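Local coordinates for salmonella typhimurium DB7155 bacteriophage DET7 tailspike (Bacteriophage, PDB 2V5I), which serves as the trimeric receptor-binding tailspike of a myovirus and probably binds and hydrolyses the O-antigen polysaccharide on the Salmonella surface, at residues Ser191-Gly196 against Gly219-Tyr224; Ile246-Trp251 against Arg278-Leu283; Gly254-Lys259 against Val286-Asp291; Asn326-Asn331 against Thr350-Ala355. One frame throughout, in Å; residues are numbered along the deposited sequence. Where two conformers were deposited one is given.

Interaction 1. Residues Ser191-Gly196 against Gly219-Tyr224; sequences SDSIIG and GGRVHY
The imidazole of His223 has Ser193 over one face and Arg221 at its edge. Ser193 CB lies 4.0 Å from the centroid of the His223 ring and 16° off its normal, a CH-pi contact displaced toward the rim. At the edge, Arg221 grips a single atom side-on with two nitrogens: NE at 3.3 Å and NH2 at 2.9 Å both donate to His223 NE2, each tilted somewhat from the ring plane. This double grip makes NE2 an acceptor and would disfavour a charged imidazole. The bend at chi3 of Arg221 (56°) lays the guanidinium forward, beside the His223 ring, while Ser193 OG meets the edge of that group through a weak bond from Arg221 NE (3.2 Å, 124°). Ile195 CD1 touches His223 CB at 3.6 Å and also reaches the edge of the Tyr224 ring. On the reverse face of the strands Ile194 and Val222 stand side by side, their tips (CD1 and CG1) 4.2 Å apart. Beneath these side chains run parallel backbone bonds, from His223 N to Ile194 O at 2.8 Å and from Gly196 N to His223 O at 2.8 Å; Arg221 N bonds to Ser191 O nearer the start. Arg221 NH2 also donates to Ser240 O of the second subunit, and Trp251 of the next turn meets both His223 and Tyr224 edge-to-face. Stacked parallel strands, regularly paired only around Ile194-Ile195, one face inward and the other toward a neighbouring subunit, are characteristic of the right-handed parallel beta-helix of P22-type tailspikes.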
loop_
_atom_site.group_PDB
_atom_site.type_symbol
_atom_site.label_atom_id
_atom_site.label_comp_id
_atom_site.label_asym_id
_atom_site.label_seq_id
_atom_site.Cartn_x
_atom_site.Cartn_y
_atom_site.Cartn_z
ATOM N N SER A 191 4.428 -4.540 -22.008
ATOM C CA SER A 191 5.658 -4.274 -22.768
ATOM C C SER A 191 6.828 -5.061 -22.235
ATOM O O SER A 191 7.027 -5.186 -21.039
ATOM C CB SER A 191 5.970 -2.793 -22.700
ATOM O OG SER A 191 4.902 -2.053 -23.361
ATOM N N ASP A 192 7.612 -5.585 -23.163
ATOM C CA ASP A 192 8.659 -6.541 -22.882
ATOM C C ASP A 192 10.041 -5.899 -22.849
ATOM O O ASP A 192 10.926 -6.232 -23.653
ATOM C CB ASP A 192 8.617 -7.590 -23.977
ATOM C CG ASP A 192 9.502 -8.753 -23.673
ATOM O OD1 ASP A 192 9.867 -8.937 -22.477
ATOM O OD2 ASP A 192 9.828 -9.509 -24.637
ATOM N N SER A 193 10.232 -4.954 -21.923
ATOM C CA SER A 193 11.538 -4.292 -21.714
ATOM C C SER A 193 12.025 -3.640 -22.998
ATOM O O SER A 193 13.132 -3.891 -23.508
ATOM C CB SER A 193 12.586 -5.262 -21.135
ATOM O OG SER A 193 12.155 -5.643 -19.832
ATOM N N ILE A 194 11.147 -2.830 -23.569
ATOM C CA ILE A 194 11.437 -2.093 -24.779
ATOM C C ILE A 194 12.655 -1.203 -24.506
ATOM O O ILE A 194 12.650 -0.430 -23.548
ATOM C CB ILE A 194 10.269 -1.204 -25.176
ATOM C CG1 ILE A 194 8.991 -2.003 -25.429
ATOM C CG2 ILE A 194 10.614 -0.405 -26.456
ATOM C CD1 ILE A 194 7.706 -1.148 -25.476
ATOM N N ILE A 195 13.710 -1.300 -25.337
ATOM C CA ILE A 195 14.811 -0.386 -25.213
ATOM C C ILE A 195 14.504 0.844 -26.076
ATOM O O ILE A 195 14.420 0.767 -27.311
ATOM C CB ILE A 195 16.162 -0.989 -25.715
ATOM C CG1 ILE A 195 16.535 -2.272 -25.002
ATOM C CG2 ILE A 195 17.273 0.024 -25.610
ATOM C CD1 ILE A 195 16.408 -2.213 -23.623
ATOM N N GLY A 196 14.314 1.994 -25.421
ATOM C CA GLY A 196 14.044 3.243 -26.120
ATOM C C GLY A 196 15.138 3.827 -26.989
ATOM O O GLY A 196 16.277 3.496 -26.819
ATOM N N GLY A 219 0.904 -2.636 -17.319
ATOM C CA GLY A 219 1.879 -3.674 -17.136
ATOM C C GLY A 219 3.173 -3.482 -17.919
ATOM O O GLY A 219 3.320 -2.521 -18.676
ATOM N N GLY A 220 4.112 -4.353 -17.649
ATOM C CA GLY A 220 5.322 -4.409 -18.453
ATOM C C GLY A 220 6.343 -3.337 -18.073
ATOM O O GLY A 220 6.271 -2.772 -16.993
ATOM N N ARG A 221 7.374 -3.215 -18.910
ATOM C CA ARG A 221 8.530 -2.394 -18.611
ATOM C C ARG A 221 9.123 -1.778 -19.860
ATOM O O ARG A 221 9.031 -2.324 -20.965
ATOM C CB ARG A 221 9.673 -3.295 -18.095
ATOM C CG ARG A 221 9.404 -4.331 -17.115
ATOM C CD ARG A 221 10.555 -5.389 -17.053
ATOM N NE ARG A 221 11.835 -4.747 -16.790
ATOM C CZ ARG A 221 12.305 -4.408 -15.587
ATOM N NH1 ARG A 221 11.565 -4.577 -14.486
ATOM N NH2 ARG A 221 13.477 -3.770 -15.481
ATOM N N VAL A 222 9.742 -0.619 -19.642
ATOM C CA VAL A 222 10.553 0.076 -20.628
ATOM C C VAL A 222 11.915 0.472 -20.033
ATOM O O VAL A 222 12.026 0.691 -18.861
ATOM C CB VAL A 222 9.819 1.292 -21.207
ATOM C CG1 VAL A 222 8.511 0.866 -21.884
ATOM C CG2 VAL A 222 9.525 2.335 -20.186
ATOM N N HIS A 223 12.941 0.479 -20.903
ATOM C CA HIS A 223 14.351 0.714 -20.516
ATOM C C HIS A 223 15.007 1.809 -21.390
ATOM O O HIS A 223 14.734 1.905 -22.612
ATOM C CB HIS A 223 15.201 -0.537 -20.725
ATOM C CG HIS A 223 14.929 -1.677 -19.791
ATOM N ND1 HIS A 223 15.747 -2.780 -19.755
ATOM C CD2 HIS A 223 13.965 -1.884 -18.845
ATOM C CE1 HIS A 223 15.305 -3.630 -18.833
ATOM N NE2 HIS A 223 14.238 -3.103 -18.250
ATOM N N TYR A 224 15.846 2.627 -20.749
ATOM C CA TYR A 224 16.649 3.644 -21.439
ATOM C C TYR A 224 15.730 4.634 -22.206
ATOM O O TYR A 224 14.712 5.070 -21.635
ATOM C CB TYR A 224 17.743 2.962 -22.326
ATOM C CG TYR A 224 18.768 2.227 -21.493
ATOM C CD1 TYR A 224 19.622 2.900 -20.689
ATOM C CD2 TYR A 224 18.873 0.816 -21.530
ATOM C CE1 TYR A 224 20.589 2.225 -19.901
ATOM C CE2 TYR A 224 19.813 0.152 -20.767
ATOM C CZ TYR A 224 20.629 0.835 -19.949
ATOM O OH TYR A 224 21.556 0.170 -19.152
HETATM O O HOH W 1 2.995 -1.893 -21.328
#

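Interaction 2. Residues Ile246-Trp251 against Arg278-Leu283; sequences IGVTSW and RDSVAL
Ser280 OG forms a side-chain link to the other segment: it accepts Val248 N at 3.1 Å in a nearly straight bond (169°). The same hydroxyl donates back to Arg278 O at 2.9 Å, rising above the plane of that carbonyl (52° out of it), while Gly247 N reaches the same oxygen within the plane at 3.1 Å. With two donors on one carbonyl, the corner at Asp279 is tied to the Gly247-Val248 loop. Just before it, Ile246 and Arg278 lie side by side; Ile246 CD1 comes to 3.7 Å from Arg278 NH2, and CG2 sits over one face of the guanidinium. Beyond it, parallel bonding resumes through Val281 N to Val248 O, Ser250 N to Val281 O and Leu283 N to Ser250 O. Thr249 OG1 lies alongside Val281 CB at 3.7 Å. Trp251, its CG anti to the backbone N (chi1 179°), crosses Leu283 at about a right angle and turns the CD1 edge of its ring in plane toward Leu283 CB, 3.7 Å away. In the second shell Gln276 OE1 holds Arg278 NE and, in the conformer described, Asn326 ND2 bonds to Asp279 OD1. Arg278 of the second subunit packs on Thr249 and Val281. Strand 249-251 lies between 220-224 and 280-283, and 280-283 is flanked in turn by 323-330, whereas Phe258 of strand 258-260 packs against Val248 and Ser250.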
loop_
_atom_site.group_PDB
_atom_site.type_symbol
_atom_site.label_atom_id
_atom_site.label_comp_id
_atom_site.label_asym_id
_atom_site.label_seq_id
_atom_site.Cartn_x
_atom_site.Cartn_y
_atom_site.Cartn_z
ATOM N N ILE A 246 -0.906 2.012 -15.321
ATOM C CA ILE A 246 -1.182 1.082 -14.209
ATOM C C ILE A 246 -0.230 -0.108 -14.325
ATOM O O ILE A 246 -0.207 -0.793 -15.328
ATOM C CB ILE A 246 -2.635 0.550 -14.256
ATOM C CG1 ILE A 246 -3.657 1.682 -14.314
ATOM C CG2 ILE A 246 -2.933 -0.252 -12.997
ATOM C CD1 ILE A 246 -5.053 1.200 -14.733
ATOM N N GLY A 247 0.565 -0.343 -13.292
ATOM C CA GLY A 247 1.406 -1.527 -13.273
ATOM C C GLY A 247 2.647 -1.538 -14.144
ATOM O O GLY A 247 3.137 -2.621 -14.514
ATOM N N VAL A 248 3.197 -0.356 -14.438
ATOM C CA VAL A 248 4.327 -0.269 -15.396
ATOM C C VAL A 248 5.641 0.051 -14.669
ATOM O O VAL A 248 5.645 0.798 -13.707
ATOM C CB VAL A 248 4.052 0.867 -16.426
ATOM C CG1 VAL A 248 5.108 0.933 -17.494
ATOM C CG2 VAL A 248 2.681 0.690 -17.074
ATOM N N THR A 249 6.776 -0.427 -15.197
ATOM C CA THR A 249 8.074 -0.034 -14.667
ATOM C C THR A 249 8.854 0.642 -15.780
ATOM O O THR A 249 8.824 0.194 -16.928
ATOM C CB THR A 249 8.863 -1.274 -14.187
ATOM O OG1 THR A 249 8.154 -1.913 -13.112
ATOM C CG2 THR A 249 10.292 -0.902 -13.747
ATOM N N SER A 250 9.546 1.747 -15.436
ATOM C CA SER A 250 10.586 2.358 -16.256
ATOM C C SER A 250 11.911 2.313 -15.550
ATOM O O SER A 250 11.991 2.645 -14.393
ATOM C CB SER A 250 10.257 3.833 -16.570
ATOM O OG SER A 250 11.372 4.599 -17.056
ATOM N N TRP A 251 12.952 1.921 -16.280
ATOM C CA TRP A 251 14.337 1.875 -15.749
ATOM C C TRP A 251 15.293 2.688 -16.662
ATOM O O TRP A 251 15.289 2.552 -17.917
ATOM C CB TRP A 251 14.834 0.447 -15.704
ATOM C CG TRP A 251 16.263 0.241 -15.191
ATOM C CD1 TRP A 251 16.767 0.482 -13.955
ATOM C CD2 TRP A 251 17.320 -0.320 -15.959
ATOM N NE1 TRP A 251 18.093 0.104 -13.894
ATOM C CE2 TRP A 251 18.443 -0.422 -15.114
ATOM C CE3 TRP A 251 17.395 -0.806 -17.258
ATOM C CZ2 TRP A 251 19.660 -0.963 -15.561
ATOM C CZ3 TRP A 251 18.598 -1.343 -17.709
ATOM C CH2 TRP A 251 19.706 -1.443 -16.835
ATOM N N ARG A 278 -0.761 4.626 -11.142
ATOM C CA ARG A 278 -0.996 3.679 -10.043
ATOM C C ARG A 278 -0.211 2.383 -10.213
ATOM O O ARG A 278 0.037 1.926 -11.321
ATOM C CB ARG A 278 -2.489 3.303 -9.907
ATOM C CG ARG A 278 -3.419 4.460 -9.614
ATOM C CD ARG A 278 -4.785 3.960 -9.128
ATOM N NE ARG A 278 -5.438 3.180 -10.167
ATOM C CZ ARG A 278 -5.652 1.856 -10.173
ATOM N NH1 ARG A 278 -5.277 1.081 -9.149
ATOM N NH2 ARG A 278 -6.220 1.269 -11.229
ATOM N N ASP A 279 0.244 1.838 -9.088
ATOM C CA ASP A 279 0.890 0.531 -9.060
ATOM C C ASP A 279 2.111 0.474 -9.995
ATOM O O ASP A 279 2.407 -0.561 -10.583
ATOM C CB ASP A 279 -0.110 -0.582 -9.433
ATOM C CG ASP A 279 -1.364 -0.656 -8.569
ATOM O OD1 ASP A 279 -1.470 -0.073 -7.466
ATOM O OD2 ASP A 279 -2.286 -1.407 -9.028
ATOM N N SER A 280 2.841 1.590 -10.080
ATOM C CA SER A 280 3.934 1.724 -11.060
ATOM C C SER A 280 5.251 2.122 -10.389
ATOM O O SER A 280 5.285 2.538 -9.247
ATOM C CB SER A 280 3.560 2.703 -12.151
ATOM O OG SER A 280 2.439 2.251 -12.878
ATOM N N VAL A 281 6.362 1.867 -11.095
ATOM C CA VAL A 281 7.700 1.926 -10.498
ATOM C C VAL A 281 8.636 2.614 -11.454
ATOM O O VAL A 281 8.658 2.283 -12.644
ATOM C CB VAL A 281 8.234 0.500 -10.260
ATOM C CG1 VAL A 281 9.606 0.587 -9.644
ATOM C CG2 VAL A 281 7.276 -0.289 -9.320
ATOM N N ALA A 282 9.367 3.650 -10.962
ATOM C CA ALA A 282 10.440 4.291 -11.774
ATOM C C ALA A 282 11.755 4.057 -11.071
ATOM O O ALA A 282 11.901 4.394 -9.901
ATOM C CB ALA A 282 10.197 5.778 -11.982
ATOM N N LEU A 283 12.753 3.521 -11.806
ATOM C CA LEU A 283 14.064 3.162 -11.258
ATOM C C LEU A 283 15.153 3.908 -12.068
ATOM O O LEU A 283 15.156 3.875 -13.323
ATOM C CB LEU A 283 14.292 1.646 -11.395
ATOM C CG LEU A 283 13.322 0.736 -10.657
ATOM C CD1 LEU A 283 13.768 -0.667 -10.947
ATOM C CD2 LEU A 283 13.289 1.013 -9.236
HETATM O O HOH W 2 13.481 5.484 -15.317
#

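Interaction 3. Residues Gly254-Lys259 against Val286-Asp291; sequences GESGFK and VWDGFD
Phe258 and Phe290 point the same way from adjacent parallel strands and form an offset stack, centroids 4.7 Å apart and planes at 23°. As a bridged pair both leave the same face, and matching first torsions (chi1 -56° and -68°) keep the rings alongside; Phe258 CD2 lies over the rim of the Phe290 ring, 3.4 Å from Phe290 CE2. On the other face Lys259 runs alongside Asp291, CG to OD2 4.0 Å, but its extended chain leads away toward the Glu255 carboxylate, a salt bridge in the conformer described; Ser228 OG also holds Glu255 OE1. Asp291 OD1 turns instead to Gln262, while a water joins OD2 to Ser256 OG. That hydroxyl also accepts Asp288 N at 3.1 Å. At the far end Trp287 sets its ring edge against Gly254 O, with CD1 3.4 Å away, and a second water bridges the same oxygen and Trp287 NE1. Phe258 N donates to Gly289 O, and Asp291 N to Phe258 O. Around this pair of beta-helix turns, strand 230-233 flanks 258-260 and strand 335-342 flanks 290-291. Ile327 and Val329 of strand 323-330 pack on Phe290, and Lys137 of helix 132-137 makes a cation-pi contact with Trp287.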
loop_
_atom_site.group_PDB
_atom_site.type_symbol
_atom_site.label_atom_id
_atom_site.label_comp_id
_atom_site.label_asym_id
_atom_site.label_seq_id
_atom_site.Cartn_x
_atom_site.Cartn_y
_atom_site.Cartn_z
ATOM N N GLY A 254 16.264 8.389 -19.921
ATOM C CA GLY A 254 17.117 9.582 -20.155
ATOM C C GLY A 254 16.473 10.856 -19.699
ATOM O O GLY A 254 17.210 11.824 -19.388
ATOM N N GLU A 255 15.125 10.905 -19.657
ATOM C CA GLU A 255 14.396 12.021 -19.052
ATOM C C GLU A 255 13.704 11.499 -17.782
ATOM O O GLU A 255 14.401 11.184 -16.803
ATOM C CB GLU A 255 13.479 12.793 -20.037
ATOM C CG GLU A 255 13.094 14.207 -19.542
ATOM C CD GLU A 255 11.790 14.781 -20.213
ATOM O OE1 GLU A 255 11.150 14.087 -21.052
ATOM O OE2 GLU A 255 11.380 15.890 -19.849
ATOM N N SER A 256 12.400 11.276 -17.821
ATOM C CA SER A 256 11.632 10.868 -16.661
ATOM C C SER A 256 10.949 9.541 -16.940
ATOM O O SER A 256 10.686 9.160 -18.098
ATOM C CB SER A 256 10.592 11.897 -16.301
ATOM O OG SER A 256 11.251 13.116 -15.876
ATOM N N GLY A 257 10.611 8.823 -15.877
ATOM C CA GLY A 257 9.921 7.532 -16.084
ATOM C C GLY A 257 8.581 7.770 -16.803
ATOM O O GLY A 257 8.256 7.120 -17.784
ATOM N N PHE A 258 7.774 8.619 -16.173
ATOM C CA PHE A 258 6.442 8.887 -16.582
ATOM C C PHE A 258 6.174 10.391 -16.539
ATOM O O PHE A 258 6.486 11.028 -15.549
ATOM C CB PHE A 258 5.484 8.205 -15.576
ATOM C CG PHE A 258 5.736 6.717 -15.431
ATOM C CD1 PHE A 258 5.260 5.803 -16.342
ATOM C CD2 PHE A 258 6.585 6.228 -14.398
ATOM C CE1 PHE A 258 5.540 4.437 -16.227
ATOM C CE2 PHE A 258 6.858 4.833 -14.271
ATOM C CZ PHE A 258 6.378 3.967 -15.195
ATOM N N LYS A 259 5.625 10.899 -17.632
ATOM C CA LYS A 259 5.540 12.370 -17.823
ATOM C C LYS A 259 4.213 12.822 -18.401
ATOM O O LYS A 259 3.780 12.298 -19.427
ATOM C CB LYS A 259 6.685 12.814 -18.728
ATOM C CG LYS A 259 6.772 14.325 -19.082
ATOM C CD LYS A 259 7.732 14.546 -20.231
ATOM C CE LYS A 259 7.851 15.988 -20.617
ATOM N NZ LYS A 259 8.959 16.101 -21.651
ATOM N N VAL A 286 17.211 9.675 -15.156
ATOM C CA VAL A 286 18.131 10.824 -15.173
ATOM C C VAL A 286 17.469 12.097 -14.620
ATOM O O VAL A 286 18.117 12.896 -13.914
ATOM C CB VAL A 286 18.768 10.999 -16.562
ATOM C CG1 VAL A 286 19.613 12.271 -16.607
ATOM C CG2 VAL A 286 19.575 9.804 -16.953
ATOM N N TRP A 287 16.196 12.325 -14.949
ATOM C CA TRP A 287 15.459 13.414 -14.379
ATOM C C TRP A 287 14.509 12.887 -13.284
ATOM O O TRP A 287 15.008 12.552 -12.205
ATOM C CB TRP A 287 14.753 14.189 -15.476
ATOM C CG TRP A 287 15.761 14.957 -16.318
ATOM C CD1 TRP A 287 16.668 14.442 -17.234
ATOM C CD2 TRP A 287 15.995 16.384 -16.296
ATOM N NE1 TRP A 287 17.416 15.474 -17.771
ATOM C CE2 TRP A 287 17.041 16.653 -17.210
ATOM C CE3 TRP A 287 15.447 17.443 -15.573
ATOM C CZ2 TRP A 287 17.518 17.951 -17.462
ATOM C CZ3 TRP A 287 15.932 18.754 -15.828
ATOM C CH2 TRP A 287 16.950 18.977 -16.775
ATOM N N ASP A 288 13.210 12.755 -13.526
ATOM C CA ASP A 288 12.236 12.504 -12.454
ATOM C C ASP A 288 11.712 11.067 -12.549
ATOM O O ASP A 288 11.659 10.508 -13.659
ATOM C CB ASP A 288 11.048 13.453 -12.547
ATOM C CG ASP A 288 11.412 14.912 -12.302
ATOM O OD1 ASP A 288 12.612 15.252 -12.118
ATOM O OD2 ASP A 288 10.411 15.686 -12.232
ATOM N N GLY A 289 11.223 10.499 -11.445
ATOM C CA GLY A 289 10.549 9.214 -11.526
ATOM C C GLY A 289 9.198 9.463 -12.236
ATOM O O GLY A 289 8.894 8.893 -13.272
ATOM N N PHE A 290 8.347 10.240 -11.555
ATOM C CA PHE A 290 7.071 10.684 -12.145
ATOM C C PHE A 290 7.096 12.224 -12.201
ATOM O O PHE A 290 7.304 12.865 -11.161
ATOM C CB PHE A 290 5.907 10.250 -11.246
ATOM C CG PHE A 290 5.698 8.765 -11.192
ATOM C CD1 PHE A 290 6.562 7.947 -10.420
ATOM C CD2 PHE A 290 4.670 8.150 -11.843
ATOM C CE1 PHE A 290 6.364 6.590 -10.381
ATOM C CE2 PHE A 290 4.476 6.738 -11.776
ATOM C CZ PHE A 290 5.360 6.001 -11.063
ATOM N N ASP A 291 6.949 12.789 -13.411
ATOM C CA ASP A 291 6.910 14.251 -13.648
ATOM C C ASP A 291 5.495 14.603 -14.061
ATOM O O ASP A 291 5.154 14.509 -15.226
ATOM C CB ASP A 291 7.878 14.628 -14.784
ATOM C CG ASP A 291 7.868 16.112 -15.134
ATOM O OD1 ASP A 291 7.187 16.920 -14.455
ATOM O OD2 ASP A 291 8.534 16.448 -16.140
HETATM O O HOH W 3 18.778 13.998 -19.862
HETATM O O HOH W 4 10.529 15.321 -17.174
#

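Interaction 4. Residues Asn326-Asn331 against Thr350-Ala355; sequences NILVMN and TVQDCA
Strands 327-330 and 350-352 run almost parallel, 8° apart, joined by alternating bonds from Thr350 N to Ile327 O, Val329 N to Thr350 O and Gln352 N to Val329 O. They belong to successive turns of the tailspike's parallel beta-helix, and their side chains divide between the inward and outward faces of the sheet. On the face turned to the second subunit, Leu328 and Thr350 cross obliquely, Leu328 CD1 coming to 3.6 Å from Thr350 CG2. Next along the same face Met330 meets Gln352: the carbon chains touch at CG to CG, 3.6 Å, and Gln352 NE2 points straight at Met330 SD (173°) in a weak bond of 3.5 Å. Gln352 reaches the sulfur with CG between the backbone N and the carbonyl carbon (chi1 56°) and the rest of its chain extended. Tyr345 of the second subunit packs on Gln352 and Asp353. The inward face is apolar. There Val329 CB lies 4.3 Å from Val351 CG2, and Val329 CG1 meets Cys354 SG at 4.1 Å. Past the strand ends the chains turn, and Asn331 N makes only a weak, bent bond to Asp353 O; the Asn331 amide is held by Tyr378 and Ser284, and Asp353 by a salt bridge to Lys403. Thr350 OG1 bonds to Asn348 of the second subunit and, at 2.8 Å, to a water that donates to Ile327 O.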
loop_
_atom_site.group_PDB
_atom_site.type_symbol
_atom_site.label_atom_id
_atom_site.label_comp_id
_atom_site.label_asym_id
_atom_site.label_seq_id
_atom_site.Cartn_x
_atom_site.Cartn_y
_atom_site.Cartn_z
ATOM N N ASN A 326 -0.021 4.339 -4.866
ATOM C CA ASN A 326 0.784 3.142 -4.877
ATOM C C ASN A 326 1.863 3.174 -5.960
ATOM O O ASN A 326 1.935 2.331 -6.832
ATOM C CB ASN A 326 -0.061 1.874 -5.038
ATOM C CG ASN A 326 0.764 0.629 -4.888
ATOM O OD1 ASN A 326 1.795 0.656 -4.227
ATOM N ND2 ASN A 326 0.308 -0.482 -5.471
ATOM N N ILE A 327 2.690 4.212 -5.873
ATOM C CA ILE A 327 3.836 4.347 -6.782
ATOM C C ILE A 327 5.144 4.292 -6.019
ATOM O O ILE A 327 5.209 4.659 -4.857
ATOM C CB ILE A 327 3.736 5.653 -7.638
ATOM C CG1 ILE A 327 3.648 6.922 -6.804
ATOM C CG2 ILE A 327 2.545 5.570 -8.589
ATOM C CD1 ILE A 327 3.983 8.155 -7.522
ATOM N N LEU A 328 6.206 3.871 -6.710
ATOM C CA LEU A 328 7.533 3.664 -6.094
ATOM C C LEU A 328 8.604 4.255 -7.001
ATOM O O LEU A 328 8.534 4.076 -8.224
ATOM C CB LEU A 328 7.824 2.173 -5.911
ATOM C CG LEU A 328 9.244 1.730 -5.488
ATOM C CD1 LEU A 328 9.578 2.220 -4.128
ATOM C CD2 LEU A 328 9.398 0.195 -5.595
ATOM N N VAL A 329 9.512 5.042 -6.410
ATOM C CA VAL A 329 10.645 5.583 -7.155
ATOM C C VAL A 329 11.934 5.285 -6.375
ATOM O O VAL A 329 11.973 5.492 -5.172
ATOM C CB VAL A 329 10.530 7.104 -7.378
ATOM C CG1 VAL A 329 11.742 7.647 -8.142
ATOM C CG2 VAL A 329 9.207 7.509 -8.113
ATOM N N MET A 330 12.986 4.878 -7.100
ATOM C CA MET A 330 14.300 4.730 -6.472
ATOM C C MET A 330 15.422 5.175 -7.398
ATOM O O MET A 330 15.344 5.002 -8.622
ATOM C CB MET A 330 14.520 3.253 -6.113
ATOM C CG MET A 330 13.548 2.733 -5.101
ATOM S SD MET A 330 13.932 1.028 -4.602
ATOM C CE MET A 330 15.555 1.290 -3.893
ATOM N N ASN A 331 16.417 5.828 -6.789
ATOM C CA ASN A 331 17.669 6.210 -7.452
ATOM C C ASN A 331 17.530 7.229 -8.589
ATOM O O ASN A 331 18.340 7.251 -9.490
ATOM C CB ASN A 331 18.455 4.982 -7.911
ATOM C CG ASN A 331 19.906 5.286 -8.152
ATOM O OD1 ASN A 331 20.532 6.058 -7.380
ATOM N ND2 ASN A 331 20.502 4.631 -9.170
ATOM N N THR A 350 6.050 5.853 -2.276
ATOM C CA THR A 350 7.309 5.403 -1.668
ATOM C C THR A 350 8.461 5.881 -2.568
ATOM O O THR A 350 8.591 5.464 -3.729
ATOM C CB THR A 350 7.331 3.856 -1.525
ATOM O OG1 THR A 350 6.194 3.438 -0.709
ATOM C CG2 THR A 350 8.660 3.413 -0.891
ATOM N N VAL A 351 9.251 6.836 -2.069
ATOM C CA VAL A 351 10.439 7.316 -2.754
ATOM C C VAL A 351 11.617 6.979 -1.833
ATOM O O VAL A 351 11.650 7.422 -0.683
ATOM C CB VAL A 351 10.351 8.840 -3.018
ATOM C CG1 VAL A 351 11.604 9.302 -3.708
ATOM C CG2 VAL A 351 9.153 9.177 -3.870
ATOM N N GLN A 352 12.592 6.237 -2.331
ATOM C CA GLN A 352 13.676 5.795 -1.459
ATOM C C GLN A 352 14.996 5.786 -2.211
ATOM O O GLN A 352 15.060 5.355 -3.360
ATOM C CB GLN A 352 13.361 4.483 -0.748
ATOM C CG GLN A 352 13.027 3.355 -1.553
ATOM C CD GLN A 352 12.285 2.148 -0.836
ATOM O OE1 GLN A 352 11.760 2.170 0.334
ATOM N NE2 GLN A 352 12.252 1.091 -1.578
ATOM N N ASP A 353 16.031 6.341 -1.578
ATOM C CA ASP A 353 17.434 6.206 -2.096
ATOM C C ASP A 353 17.577 6.917 -3.418
ATOM O O ASP A 353 18.073 6.308 -4.386
ATOM C CB ASP A 353 17.862 4.718 -2.201
ATOM C CG ASP A 353 19.398 4.518 -2.239
ATOM O OD1 ASP A 353 20.143 5.426 -1.855
ATOM O OD2 ASP A 353 19.827 3.412 -2.617
ATOM N N CYS A 354 17.173 8.191 -3.441
ATOM C CA CYS A 354 17.288 9.052 -4.647
ATOM C C CYS A 354 18.497 9.957 -4.516
ATOM O O CYS A 354 18.845 10.445 -3.422
ATOM C CB CYS A 354 16.051 9.883 -4.949
ATOM S SG CYS A 354 14.638 8.840 -5.487
ATOM N N ALA A 355 19.250 10.082 -5.613
ATOM C CA ALA A 355 20.431 10.945 -5.607
ATOM C C ALA A 355 20.129 12.424 -5.431
ATOM O O ALA A 355 20.905 13.134 -4.799
ATOM C CB ALA A 355 21.241 10.742 -6.874
HETATM O O HOH W 5 4.122 2.900 -2.460
#

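All four interactions join successive beta-helix turns, interactions 1, 2 and 4 mainly by parallel strands, interaction 3 largely by loops before short strands. Interactions 1, 2 and 4 follow one another along the same side, where 220-224 pairs with 249-251 and 280-283 with 323-330; each is largely buried and meets the second subunit, and polar groups such as Arg221, Arg278 and Thr350 mix with apolar ones. Interaction 3 lies on another side, is only partly buried and touches no other chain; its outer face carries charges and waters. Its inner face, the Phe258-Phe290 pair, is core: Phe258 packs under interaction 2 and Phe290 under interaction 4. Interactions 1 and 4 do not touch, about 10 Å separating their nearest atoms.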